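Side-chain contacts in putative exported protein (Bordetella pertussis, PDB 2DVZ), which probably serves as the periplasmic solute receptor of a tripartite tricarboxylate-type transport system, and holds a glutamate in its binding cleft: residues E160-K163 with M164-T168; V182-V186 with G187-E191; T251-D254 with V255-L259; G285-P288 with E289-A292; E294-E297 with Q298-A302. All blocks are in the same frame, centred on the assembly; numbering follows the deposited sequence.

Interaction 1. Residues E160-K163 with M164-T168; sequences ESFK and MATGT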
loop_
_atom_site.group_PDB
_atom_site.type_symbol
_atom_site.label_atom_id
_atom_site.label_comp_id
_atom_site.label_asym_id
_atom_site.label_seq_id
_atom_site.Cartn_x
_atom_site.Cartn_y
_atom_site.Cartn_z
ATOM N N GLU A 160 9.886 8.704 -6.802
ATOM C CA GLU A 160 11.190 8.733 -7.421
ATOM C C GLU A 160 11.131 8.210 -8.828
ATOM O O GLU A 160 11.814 8.715 -9.718
ATOM C CB GLU A 160 12.185 7.915 -6.580
ATOM C CG GLU A 160 12.628 8.617 -5.243
ATOM C CD GLU A 160 13.034 10.097 -5.428
ATOM O OE1 GLU A 160 13.978 10.390 -6.199
ATOM O OE2 GLU A 160 12.398 10.977 -4.794
ATOM N N SER A 161 10.325 7.168 -9.016
ATOM C CA SER A 161 9.970 6.670 -10.363
ATOM C C SER A 161 9.285 7.715 -11.248
ATOM O O SER A 161 9.591 7.818 -12.450
ATOM C CB SER A 161 9.074 5.433 -10.242
ATOM O OG SER A 161 9.907 4.354 -9.865
ATOM N N PHE A 162 8.362 8.464 -10.645
ATOM C CA PHE A 162 7.669 9.540 -11.311
ATOM C C PHE A 162 8.641 10.619 -11.815
ATOM O O PHE A 162 8.575 11.077 -12.970
ATOM C CB PHE A 162 6.663 10.125 -10.309
ATOM C CG PHE A 162 5.892 11.297 -10.832
ATOM C CD1 PHE A 162 4.636 11.111 -11.389
ATOM C CD2 PHE A 162 6.431 12.584 -10.795
ATOM C CE1 PHE A 162 3.922 12.165 -11.875
ATOM C CE2 PHE A 162 5.711 13.664 -11.286
ATOM C CZ PHE A 162 4.444 13.455 -11.822
ATOM N N LYS A 163 9.515 11.051 -10.908
ATOM C CA LYS A 163 10.557 12.032 -11.187
ATOM C C LYS A 163 11.412 11.590 -12.380
ATOM O O LYS A 163 11.623 12.352 -13.314
ATOM C CB LYS A 163 11.427 12.227 -9.931
ATOM C CG LYS A 163 10.723 13.034 -8.905
ATOM C CD LYS A 163 11.379 13.002 -7.547
ATOM C CE LYS A 163 12.779 13.567 -7.568
ATOM N NZ LYS A 163 13.249 13.601 -6.144
HETATM N N MSE A 164 11.876 10.349 -12.344
HETATM C CA MSE A 164 12.732 9.825 -13.386
HETATM C C MSE A 164 12.045 9.752 -14.767
HETATM O O MSE A 164 12.644 10.067 -15.808
HETATM C CB MSE A 164 13.245 8.443 -12.924
HETATM C CG MSE A 164 14.273 7.763 -13.854
HETATM SE SE MSE A 164 15.909 8.852 -14.017
HETATM C CE MSE A 164 16.680 8.574 -12.207
ATOM N N ALA A 165 10.788 9.326 -14.773
ATOM C CA ALA A 165 10.063 9.078 -16.020
ATOM C C ALA A 165 9.580 10.364 -16.651
ATOM O O ALA A 165 9.472 10.441 -17.876
ATOM C CB ALA A 165 8.890 8.140 -15.796
ATOM N N THR A 166 9.274 11.355 -15.818
ATOM C CA THR A 166 8.685 12.594 -16.302
ATOM C C THR A 166 9.753 13.667 -16.382
ATOM O O THR A 166 9.510 14.704 -16.939
ATOM C CB THR A 166 7.469 13.098 -15.432
ATOM O OG1 THR A 166 7.909 13.370 -14.094
ATOM C CG2 THR A 166 6.341 12.085 -15.360
ATOM N N GLY A 167 10.947 13.440 -15.853
ATOM C CA GLY A 167 11.946 14.505 -15.857
ATOM C C GLY A 167 11.534 15.675 -14.968
ATOM O O GLY A 167 11.639 16.848 -15.354
ATOM N N THR A 168 11.049 15.356 -13.770
ATOM C CA THR A 168 10.708 16.375 -12.806
ATOM C C THR A 168 11.594 16.237 -11.577
ATOM O O THR A 168 12.290 15.224 -11.423
ATOM C CB THR A 168 9.195 16.367 -12.470
ATOM O OG1 THR A 168 8.819 15.053 -12.076
ATOM C CG2 THR A 168 8.329 16.797 -13.718
#

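Interaction 2. Residues V182-V186 with G187-E191; sequences VADAV and GGQIE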
loop_
_atom_site.group_PDB
_atom_site.type_symbol
_atom_site.label_atom_id
_atom_site.label_comp_id
_atom_site.label_asym_id
_atom_site.label_seq_id
_atom_site.Cartn_x
_atom_site.Cartn_y
_atom_site.Cartn_z
ATOM N N VAL A 182 -1.486 12.464 4.187
ATOM C CA VAL A 182 -2.739 12.940 3.615
ATOM C C VAL A 182 -3.165 14.245 4.300
ATOM O O VAL A 182 -3.595 15.214 3.635
ATOM C CB VAL A 182 -3.856 11.820 3.644
ATOM C CG1 VAL A 182 -5.268 12.409 3.432
ATOM C CG2 VAL A 182 -3.563 10.699 2.625
ATOM N N ALA A 183 -3.018 14.293 5.622
ATOM C CA ALA A 183 -3.357 15.496 6.380
ATOM C C ALA A 183 -2.422 16.702 6.075
ATOM O O ALA A 183 -2.878 17.853 6.031
ATOM C CB ALA A 183 -3.406 15.192 7.872
ATOM N N ASP A 184 -1.127 16.463 5.873
ATOM C CA ASP A 184 -0.258 17.559 5.434
ATOM C C ASP A 184 -0.526 18.050 4.013
ATOM O O ASP A 184 -0.487 19.244 3.767
ATOM C CB ASP A 184 1.212 17.224 5.646
ATOM C CG ASP A 184 1.678 17.580 7.046
ATOM O OD1 ASP A 184 0.802 17.773 7.926
ATOM O OD2 ASP A 184 2.910 17.661 7.270
ATOM N N ALA A 185 -0.813 17.125 3.095
ATOM C CA ALA A 185 -1.201 17.473 1.737
ATOM C C ALA A 185 -2.546 18.220 1.711
ATOM O O ALA A 185 -2.708 19.211 0.953
ATOM C CB ALA A 185 -1.247 16.247 0.871
ATOM N N VAL A 186 -3.495 17.789 2.546
ATOM C CA VAL A 186 -4.764 18.506 2.646
ATOM C C VAL A 186 -4.530 19.916 3.242
ATOM O O VAL A 186 -5.166 20.885 2.821
ATOM C CB VAL A 186 -5.844 17.722 3.447
ATOM C CG1 VAL A 186 -7.035 18.629 3.773
ATOM C CG2 VAL A 186 -6.272 16.464 2.704
ATOM N N GLY A 187 -3.574 20.028 4.171
ATOM C CA GLY A 187 -3.246 21.293 4.816
ATOM C C GLY A 187 -2.308 22.209 4.030
ATOM O O GLY A 187 -2.163 23.375 4.367
ATOM N N GLY A 188 -1.637 21.690 3.006
ATOM C CA GLY A 188 -0.770 22.501 2.178
ATOM C C GLY A 188 0.673 22.519 2.656
ATOM O O GLY A 188 1.508 23.219 2.074
ATOM N N GLN A 189 0.995 21.747 3.696
ATOM C CA GLN A 189 2.394 21.711 4.176
ATOM C C GLN A 189 3.275 20.965 3.150
ATOM O O GLN A 189 4.483 21.160 3.101
ATOM C CB GLN A 189 2.508 21.106 5.591
ATOM C CG GLN A 189 1.922 22.004 6.702
ATOM C CD GLN A 189 0.401 21.889 6.803
ATOM O OE1 GLN A 189 -0.198 20.981 6.225
ATOM N NE2 GLN A 189 -0.225 22.807 7.525
ATOM N N ILE A 190 2.643 20.122 2.324
ATOM C CA ILE A 190 3.281 19.529 1.122
ATOM C C ILE A 190 2.256 19.815 0.017
ATOM O O ILE A 190 1.064 19.840 0.290
ATOM C CB ILE A 190 3.583 17.988 1.285
ATOM C CG1 ILE A 190 2.321 17.255 1.756
ATOM C CG2 ILE A 190 4.757 17.757 2.251
ATOM C CD1 ILE A 190 2.425 15.756 1.967
ATOM N N GLU A 191 2.720 20.070 -1.203
ATOM C CA GLU A 191 1.825 20.406 -2.318
ATOM C C GLU A 191 1.295 19.109 -2.995
ATOM O O GLU A 191 0.157 19.051 -3.468
ATOM C CB GLU A 191 2.551 21.349 -3.324
ATOM C CG GLU A 191 3.131 22.737 -2.738
ATOM C CD GLU A 191 4.384 22.670 -1.745
ATOM O OE1 GLU A 191 5.272 21.772 -1.844
ATOM O OE2 GLU A 191 4.481 23.601 -0.865
#

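Interaction 3. Residues T251-D254 with V255-L259; sequences TPMD and VVNKL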
loop_
_atom_site.group_PDB
_atom_site.type_symbol
_atom_site.label_atom_id
_atom_site.label_comp_id
_atom_site.label_asym_id
_atom_site.label_seq_id
_atom_site.Cartn_x
_atom_site.Cartn_y
_atom_site.Cartn_z
ATOM N N THR A 251 3.881 -21.635 10.419
ATOM C CA THR A 251 2.501 -21.685 10.897
ATOM C C THR A 251 1.809 -22.838 10.145
ATOM O O THR A 251 1.952 -22.974 8.916
ATOM C CB THR A 251 1.790 -20.292 10.740
ATOM O OG1 THR A 251 2.530 -19.286 11.462
ATOM C CG2 THR A 251 0.377 -20.294 11.249
ATOM N N PRO A 252 1.141 -23.734 10.892
ATOM C CA PRO A 252 0.524 -24.939 10.293
ATOM C C PRO A 252 -0.470 -24.593 9.180
ATOM O O PRO A 252 -1.137 -23.531 9.225
ATOM C CB PRO A 252 -0.237 -25.549 11.458
ATOM C CG PRO A 252 0.507 -25.054 12.701
ATOM C CD PRO A 252 0.927 -23.655 12.354
HETATM N N MSE A 253 -0.570 -25.482 8.201
HETATM C CA MSE A 253 -1.479 -25.308 7.059
HETATM C C MSE A 253 -2.935 -25.259 7.485
HETATM O O MSE A 253 -3.728 -24.561 6.875
HETATM C CB MSE A 253 -1.260 -26.406 5.975
HETATM C CG MSE A 253 0.103 -26.313 5.275
HETATM SE SE MSE A 253 0.457 -24.511 4.477
HETATM C CE MSE A 253 -1.061 -24.396 3.202
ATOM N N ASP A 254 -3.262 -25.998 8.544
ATOM C CA ASP A 254 -4.579 -25.926 9.175
ATOM C C ASP A 254 -4.969 -24.488 9.468
ATOM O O ASP A 254 -6.069 -24.069 9.133
ATOM C CB ASP A 254 -4.658 -26.749 10.483
ATOM C CG ASP A 254 -6.041 -26.654 11.143
ATOM O OD1 ASP A 254 -7.046 -27.168 10.565
ATOM O OD2 ASP A 254 -6.141 -26.036 12.239
ATOM N N VAL A 255 -4.048 -23.758 10.095
ATOM C CA VAL A 255 -4.229 -22.364 10.464
ATOM C C VAL A 255 -4.405 -21.474 9.220
ATOM O O VAL A 255 -5.371 -20.724 9.139
ATOM C CB VAL A 255 -3.022 -21.862 11.345
ATOM C CG1 VAL A 255 -2.920 -20.311 11.338
ATOM C CG2 VAL A 255 -3.107 -22.429 12.765
ATOM N N VAL A 256 -3.465 -21.598 8.275
ATOM C CA VAL A 256 -3.475 -20.933 6.964
ATOM C C VAL A 256 -4.803 -21.115 6.218
ATOM O O VAL A 256 -5.415 -20.147 5.783
ATOM C CB VAL A 256 -2.254 -21.395 6.057
ATOM C CG1 VAL A 256 -2.248 -20.692 4.725
ATOM C CG2 VAL A 256 -0.944 -21.140 6.741
ATOM N N ASN A 257 -5.255 -22.356 6.093
ATOM C CA ASN A 257 -6.514 -22.630 5.389
ATOM C C ASN A 257 -7.726 -22.158 6.159
ATOM O O ASN A 257 -8.711 -21.794 5.572
ATOM C CB ASN A 257 -6.656 -24.127 5.055
ATOM C CG ASN A 257 -5.585 -24.618 4.104
ATOM O OD1 ASN A 257 -5.342 -24.010 3.061
ATOM N ND2 ASN A 257 -4.948 -25.740 4.451
ATOM N N LYS A 258 -7.675 -22.198 7.474
ATOM C CA LYS A 258 -8.781 -21.658 8.232
ATOM C C LYS A 258 -8.934 -20.163 7.999
ATOM O O LYS A 258 -10.022 -19.701 7.730
ATOM C CB LYS A 258 -8.672 -22.003 9.728
ATOM C CG LYS A 258 -9.322 -23.338 10.068
ATOM C CD LYS A 258 -9.015 -23.727 11.509
ATOM C CE LYS A 258 -9.671 -25.032 11.889
ATOM N NZ LYS A 258 -8.894 -25.783 12.926
ATOM N N LEU A 259 -7.824 -19.438 8.112
ATOM C CA LEU A 259 -7.767 -17.991 7.902
ATOM C C LEU A 259 -8.146 -17.590 6.482
ATOM O O LEU A 259 -8.853 -16.617 6.287
ATOM C CB LEU A 259 -6.350 -17.471 8.187
ATOM C CG LEU A 259 -5.876 -17.503 9.642
ATOM C CD1 LEU A 259 -4.382 -17.262 9.696
ATOM C CD2 LEU A 259 -6.654 -16.470 10.471
#

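Interaction 4. Residues G285-P288 with E289-A292; sequences GNTP and EEFA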
loop_
_atom_site.group_PDB
_atom_site.type_symbol
_atom_site.label_atom_id
_atom_site.label_comp_id
_atom_site.label_asym_id
_atom_site.label_seq_id
_atom_site.Cartn_x
_atom_site.Cartn_y
_atom_site.Cartn_z
ATOM N N GLY A 285 -8.522 -12.564 -2.658
ATOM C CA GLY A 285 -8.884 -13.794 -1.973
ATOM C C GLY A 285 -8.336 -14.988 -2.736
ATOM O O GLY A 285 -8.987 -16.034 -2.810
ATOM N N ASN A 286 -7.136 -14.807 -3.301
ATOM C CA ASN A 286 -6.410 -15.847 -4.028
ATOM C C ASN A 286 -5.739 -16.825 -3.047
ATOM O O ASN A 286 -5.871 -16.688 -1.834
ATOM C CB ASN A 286 -5.400 -15.215 -4.987
ATOM C CG ASN A 286 -4.302 -14.427 -4.261
ATOM O OD1 ASN A 286 -4.318 -14.329 -3.046
ATOM N ND2 ASN A 286 -3.326 -13.884 -5.015
ATOM N N THR A 287 -5.010 -17.805 -3.566
ATOM C CA THR A 287 -4.445 -18.851 -2.722
ATOM C C THR A 287 -3.128 -18.369 -2.147
ATOM O O THR A 287 -2.538 -17.421 -2.697
ATOM C CB THR A 287 -4.219 -20.155 -3.501
ATOM O OG1 THR A 287 -3.264 -19.923 -4.550
ATOM C CG2 THR A 287 -5.513 -20.651 -4.095
ATOM N N PRO A 288 -2.657 -19.019 -1.044
ATOM C CA PRO A 288 -1.319 -18.735 -0.513
ATOM C C PRO A 288 -0.254 -18.683 -1.615
ATOM O O PRO A 288 0.531 -17.750 -1.632
ATOM C CB PRO A 288 -1.078 -19.899 0.455
ATOM C CG PRO A 288 -2.438 -20.250 0.928
ATOM C CD PRO A 288 -3.363 -20.025 -0.220
ATOM N N GLU A 289 -0.252 -19.663 -2.522
ATOM C CA GLU A 289 0.732 -19.762 -3.597
ATOM C C GLU A 289 0.607 -18.644 -4.634
ATOM O O GLU A 289 1.618 -18.168 -5.207
ATOM C CB GLU A 289 0.642 -21.116 -4.339
ATOM C CG GLU A 289 0.788 -22.329 -3.479
ATOM C CD GLU A 289 -0.535 -22.802 -2.880
ATOM O OE1 GLU A 289 -1.480 -21.988 -2.740
ATOM O OE2 GLU A 289 -0.639 -24.007 -2.561
ATOM N N GLU A 290 -0.626 -18.256 -4.913
ATOM C CA GLU A 290 -0.853 -17.185 -5.886
ATOM C C GLU A 290 -0.326 -15.875 -5.309
ATOM O O GLU A 290 0.344 -15.097 -6.022
ATOM C CB GLU A 290 -2.338 -17.124 -6.281
ATOM C CG GLU A 290 -2.759 -18.235 -7.283
ATOM C CD GLU A 290 -4.282 -18.391 -7.387
ATOM O OE1 GLU A 290 -4.778 -18.946 -8.395
ATOM O OE2 GLU A 290 -5.007 -17.945 -6.465
ATOM N N PHE A 291 -0.578 -15.662 -4.013
ATOM C CA PHE A 291 -0.048 -14.498 -3.303
ATOM C C PHE A 291 1.494 -14.507 -3.254
ATOM O O PHE A 291 2.135 -13.484 -3.537
ATOM C CB PHE A 291 -0.676 -14.394 -1.903
ATOM C CG PHE A 291 -0.417 -13.071 -1.197
ATOM C CD1 PHE A 291 -0.282 -11.861 -1.931
ATOM C CD2 PHE A 291 -0.371 -13.022 0.211
ATOM C CE1 PHE A 291 -0.064 -10.648 -1.290
ATOM C CE2 PHE A 291 -0.160 -11.807 0.875
ATOM C CZ PHE A 291 -0.002 -10.602 0.111
ATOM N N ALA A 292 2.088 -15.663 -2.939
ATOM C CA ALA A 292 3.567 -15.789 -2.893
ATOM C C ALA A 292 4.181 -15.411 -4.237
ATOM O O ALA A 292 5.274 -14.832 -4.302
ATOM C CB ALA A 292 3.995 -17.217 -2.483
#

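Interaction 5. Residues E294-E297 with Q298-A302; sequences EIKE and QYDWA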
loop_
_atom_site.group_PDB
_atom_site.type_symbol
_atom_site.label_atom_id
_atom_site.label_comp_id
_atom_site.label_asym_id
_atom_site.label_seq_id
_atom_site.Cartn_x
_atom_site.Cartn_y
_atom_site.Cartn_z
ATOM N N GLU A 294 2.788 -13.260 -6.459
ATOM C CA GLU A 294 2.647 -11.809 -6.472
ATOM C C GLU A 294 3.735 -11.134 -5.662
ATOM O O GLU A 294 4.350 -10.177 -6.137
ATOM C CB GLU A 294 1.254 -11.399 -5.952
ATOM C CG GLU A 294 0.137 -11.835 -6.931
ATOM C CD GLU A 294 -1.254 -11.710 -6.387
ATOM O OE1 GLU A 294 -1.491 -11.801 -5.156
ATOM O OE2 GLU A 294 -2.141 -11.529 -7.237
ATOM N N ILE A 295 4.004 -11.676 -4.468
ATOM C CA ILE A 295 5.040 -11.154 -3.597
ATOM C C ILE A 295 6.383 -11.155 -4.272
ATOM O O ILE A 295 7.095 -10.135 -4.220
ATOM C CB ILE A 295 5.111 -11.902 -2.212
ATOM C CG1 ILE A 295 3.906 -11.503 -1.348
ATOM C CG2 ILE A 295 6.461 -11.609 -1.509
ATOM C CD1 ILE A 295 3.577 -12.463 -0.242
ATOM N N LYS A 296 6.731 -12.294 -4.886
ATOM C CA LYS A 296 7.983 -12.493 -5.639
ATOM C C LYS A 296 8.067 -11.562 -6.854
ATOM O O LYS A 296 9.113 -10.945 -7.115
ATOM C CB LYS A 296 8.066 -13.948 -6.090
ATOM C CG LYS A 296 9.294 -14.324 -6.890
ATOM C CD LYS A 296 10.556 -14.299 -5.994
ATOM C CE LYS A 296 11.859 -14.624 -6.767
ATOM N NZ LYS A 296 11.559 -15.364 -8.045
ATOM N N GLU A 297 6.966 -11.444 -7.590
ATOM C CA GLU A 297 6.888 -10.450 -8.671
ATOM C C GLU A 297 7.238 -9.059 -8.189
ATOM O O GLU A 297 8.095 -8.425 -8.772
ATOM C CB GLU A 297 5.525 -10.442 -9.330
ATOM C CG GLU A 297 5.362 -11.602 -10.260
ATOM C CD GLU A 297 3.906 -11.875 -10.636
ATOM O OE1 GLU A 297 2.962 -11.272 -10.036
ATOM O OE2 GLU A 297 3.731 -12.716 -11.555
ATOM N N GLN A 298 6.604 -8.587 -7.124
ATOM C CA GLN A 298 6.887 -7.238 -6.675
ATOM C C GLN A 298 8.333 -7.122 -6.185
ATOM O O GLN A 298 8.997 -6.165 -6.484
ATOM C CB GLN A 298 5.898 -6.768 -5.597
ATOM C CG GLN A 298 4.448 -6.617 -6.069
ATOM C CD GLN A 298 4.224 -5.523 -7.124
ATOM O OE1 GLN A 298 4.938 -4.527 -7.191
ATOM N NE2 GLN A 298 3.198 -5.697 -7.910
ATOM N N TYR A 299 8.785 -8.094 -5.402
ATOM C CA TYR A 299 10.149 -8.150 -4.915
ATOM C C TYR A 299 11.149 -8.029 -6.046
ATOM O O TYR A 299 12.060 -7.216 -5.982
ATOM C CB TYR A 299 10.366 -9.466 -4.177
ATOM C CG TYR A 299 11.737 -9.642 -3.572
ATOM C CD1 TYR A 299 11.965 -9.344 -2.231
ATOM C CD2 TYR A 299 12.802 -10.129 -4.337
ATOM C CE1 TYR A 299 13.233 -9.510 -1.650
ATOM C CE2 TYR A 299 14.089 -10.301 -3.771
ATOM C CZ TYR A 299 14.281 -9.994 -2.427
ATOM O OH TYR A 299 15.520 -10.161 -1.869
ATOM N N ASP A 300 10.988 -8.830 -7.084
ATOM C CA ASP A 300 11.915 -8.799 -8.204
ATOM C C ASP A 300 11.880 -7.481 -8.919
ATOM O O ASP A 300 12.928 -6.955 -9.295
ATOM C CB ASP A 300 11.655 -9.959 -9.175
ATOM C CG ASP A 300 12.064 -11.306 -8.582
ATOM O OD1 ASP A 300 12.780 -11.318 -7.540
ATOM O OD2 ASP A 300 11.678 -12.346 -9.160
ATOM N N TRP A 301 10.676 -6.945 -9.106
ATOM C CA TRP A 301 10.536 -5.660 -9.754
ATOM C C TRP A 301 11.255 -4.526 -8.949
ATOM O O TRP A 301 11.968 -3.729 -9.540
ATOM C CB TRP A 301 9.061 -5.377 -10.011
ATOM C CG TRP A 301 8.764 -3.950 -10.245
ATOM C CD1 TRP A 301 8.826 -3.277 -11.447
ATOM C CD2 TRP A 301 8.353 -2.988 -9.266
ATOM N NE1 TRP A 301 8.485 -1.963 -11.266
ATOM C CE2 TRP A 301 8.181 -1.754 -9.943
ATOM C CE3 TRP A 301 8.115 -3.047 -7.882
ATOM C CZ2 TRP A 301 7.788 -0.567 -9.273
ATOM C CZ3 TRP A 301 7.729 -1.868 -7.211
ATOM C CH2 TRP A 301 7.570 -0.648 -7.913
ATOM N N ALA A 302 11.102 -4.500 -7.622
ATOM C CA ALA A 302 11.780 -3.504 -6.777
ATOM C C ALA A 302 13.328 -3.585 -6.835
ATOM O O ALA A 302 14.013 -2.555 -6.842
ATOM C CB ALA A 302 11.272 -3.555 -5.311
HETATM O O HOH W 1 1.938 -8.451 -7.834
#

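Interaction 1. Residues E160-K163 with M164-T168
The backbones of 160-163 and 164-168 are one run of helix 154-166, with A165 N bonded to S161 O at 3.0 Å, until G167 turns to positive phi and the chain leaves the helix. Here F162 meets T166 one turn on. F162 O takes two donors of that threonine from opposite faces of its carbonyl plane: T166 N at 2.9 Å and T166 OG1 at 2.6 Å, the hydroxyl 40° out of the plane. With chi1 at 62° the T166 hydroxyl sits between its own N and carbonyl carbon and turns back to the helix, while CG2 lies over one face of the F162 ring, 4.2 Å from its centroid and 9° off the normal, a CH-pi contact. T168 OG1 donates to T166 OG1 at 2.8 Å, so the hydroxyls run in a chain from T168 through T166 to F162 O. K163 O in turn receives T168 N in its carbonyl plane, on a lone pair. K163 NZ bridges one turn back to the syn lone pair of E160 OE2 at 3.1 Å and also bonds to I170 O, while Y146 OH holds E160 OE2. Helix 154-166 is the crossover helix between parallel strands 145-148 and 171-174; helix 130-138 packs on F162, T166 and T168. The T166 and T168 hydroxyls are thus bonded locally, consistent with their lying buried against the F162 ring.

Interaction 2. Residues V182-V186 with G187-E191
A183 O still receives G187 N at 2.9 Å in the last turn of helix 178-187, after which 187-191 unwinds toward strand 192-196. The exit is a Schellman motif with G188 as its C-prime residue: Q189 N reaches back to D184 O at 2.9 Å, and G188 N makes a weak bond to A185 O at 3.4 Å. G188 has a phi of 92°, a backbone shape that glycine adopts readily. Beyond the turn, I190 folds back under the helix and brings its chain against A185, where CB and I190 CG1 lie 3.8 Å apart. Its chi1 of 51° places CG1 between the backbone N and carbonyl carbon, directed at the helix. L209 and I193 also pack on A185, and Y175 on I190, so this apolar side is buried. On the outer side the D184 and Q189 side chains cross at about a right angle, and Y175 OH holds D184 OD2. The backbone also makes a CA-H...O contact, A185 CA to I190 O, 3.6 Å long and nearly straight at 173°.

Interaction 3. Residues T251-D254 with V255-L259
The D254 carboxylate, the flat group that carries the polar half of this contact, is met by the K258 ammonium on the syn side of OD2, the side of the other oxygen. K258 NZ lies 2.8 Å from D254 OD2 and keeps a weak second bond to OD1 at 3.3 Å, a salt bridge one turn apart. D254 is swung toward it by chi1 of 179°, and the K258 chain reaches across extended beyond CG, its CE lying 3.6 Å from D254 OD1. The flat amide of N257 lies close to M253 O, with ND2 3.0 Å away but badly angled for a hydrogen bond. All this happens in the first two turns of helix 253-267, for which P252 is the N-cap residue. P252 O receives V256 N at 3.2 Å in a nearly straight bond, and a weaker one from V255 N; M253 O takes N257 N. On the buried side T251 CG2 presses on V255 CG1 at 3.3 Å, tighter than ordinary van der Waals contact, the two side chains crossing at about a right angle. T251 OG1, the other branch, bonds to P248 O. Y16 packs on V255 and Q107 of strand 106-121 on V256, while the selenomethionine M253 curls its CE to 4.2 Å from V256 CG1.

Interaction 4. Residues G285-P288 with E289-A292
T287 and E290 grip each other at the tight part of this contact, where bonds run both ways between them. T287 N donates to E290 OE2 at 2.9 Å, nearly straight, meeting the carboxylate on its anti side and 25° out of its plane; E290 N donates to T287 OG1 at 3.1 Å. This pair is a capping box, with T287 as N-cap of helix 288-307, and it gives partners to amides that the first turn cannot bond within the helix. The T287 chi1 of 63° sets OG1 between its own N and carbonyl carbon, facing the E290 amide. E290 reaches back with its chain extended beyond CG, and its OE2 also lies 3.1 Å from N286 CB, the two side chains passing in opposite directions. Behind the box the helix proper begins as F291 N bonds to T287 O. On the side of the protein body, N286 OD1 accepts from N111 N and N286 ND2 bonds to E294 OE1, and the F291 ring packs edge-to-face with W242. P288 lies on V256 and R260 of helix 253-267. E289, also at the surface, is held more loosely. It lies beside P288 and points the same way; its chain bends at chi2, 88°, to bring OE1 within 3.4 Å of T287 CB, and OE1 meets T287 OG1 at 3.3 Å, a weak contact whose proton has another acceptor within reach.

Interaction 5. Residues E294-E297 with Q298-A302
K296 and D300 form a salt bridge one turn apart on the outer surface of helix 288-307, the long C-terminal helix of this periplasmic binding protein fold, which packs by its other side on helix 84-93 and strand 241-248. The bond is weak, K296 NZ to D300 OD2 at 3.2 Å. The lysine folds over to make it: CG stands opposite the backbone N (chi1 180°), and the bend at chi2 brings CE to 3.3 Å from D300 OD2, so that methylene and ammonium alike border the carboxylate; the nearly eclipsed last torsion, -21°, makes the NZ position less certain. Regular helix bonds underlie this, D300 N to K296 O at 2.8 Å among them. D300 OD1 also lies in plane at the edge of the Y299 ring, whose side chain leads off to P91, P102 and I103. On the inner face I295 packs on M87, I103 and W242. E294 OE1, besides its bond to N286, accepts from N111 ND2 of strand 106-121. The Q298 side chain lies about 9 Å from the bound glutamate and packs on V84, A88 and W242. Its chi1 of -66° and a bend at chi2 lay CG 3.6 Å from E294 O. A water completes the pair: it accepts from Q298 NE2 at 3.0 Å and donates a weak bond to E294 O at 3.4 Å.

In the fold
All five are local contacts of helix turns and ends, and differ by place. Interactions 1 and 2 both end helices at a positive-phi glycine, interaction 1 with threonine hydroxyls bonded at the end, interaction 2 as a Schellman motif; interactions 3 and 4 open them, by a proline N-cap and a capping box. Interaction 5 is mid-helix. The first three are partly buried, the last two surface contacts. Interactions 4 and 5 share helix 288-307 and touch where N286 ND2 meets E294 OE1; interactions 3 and 4 pack V256 on P288. Interactions 1 and 2 lie far from interaction 3, about 42 Å between centres, on the opposite side of the chain's centre. Salt bridges occur in interactions 1, 3 and 5, across the segments in 3 and 5.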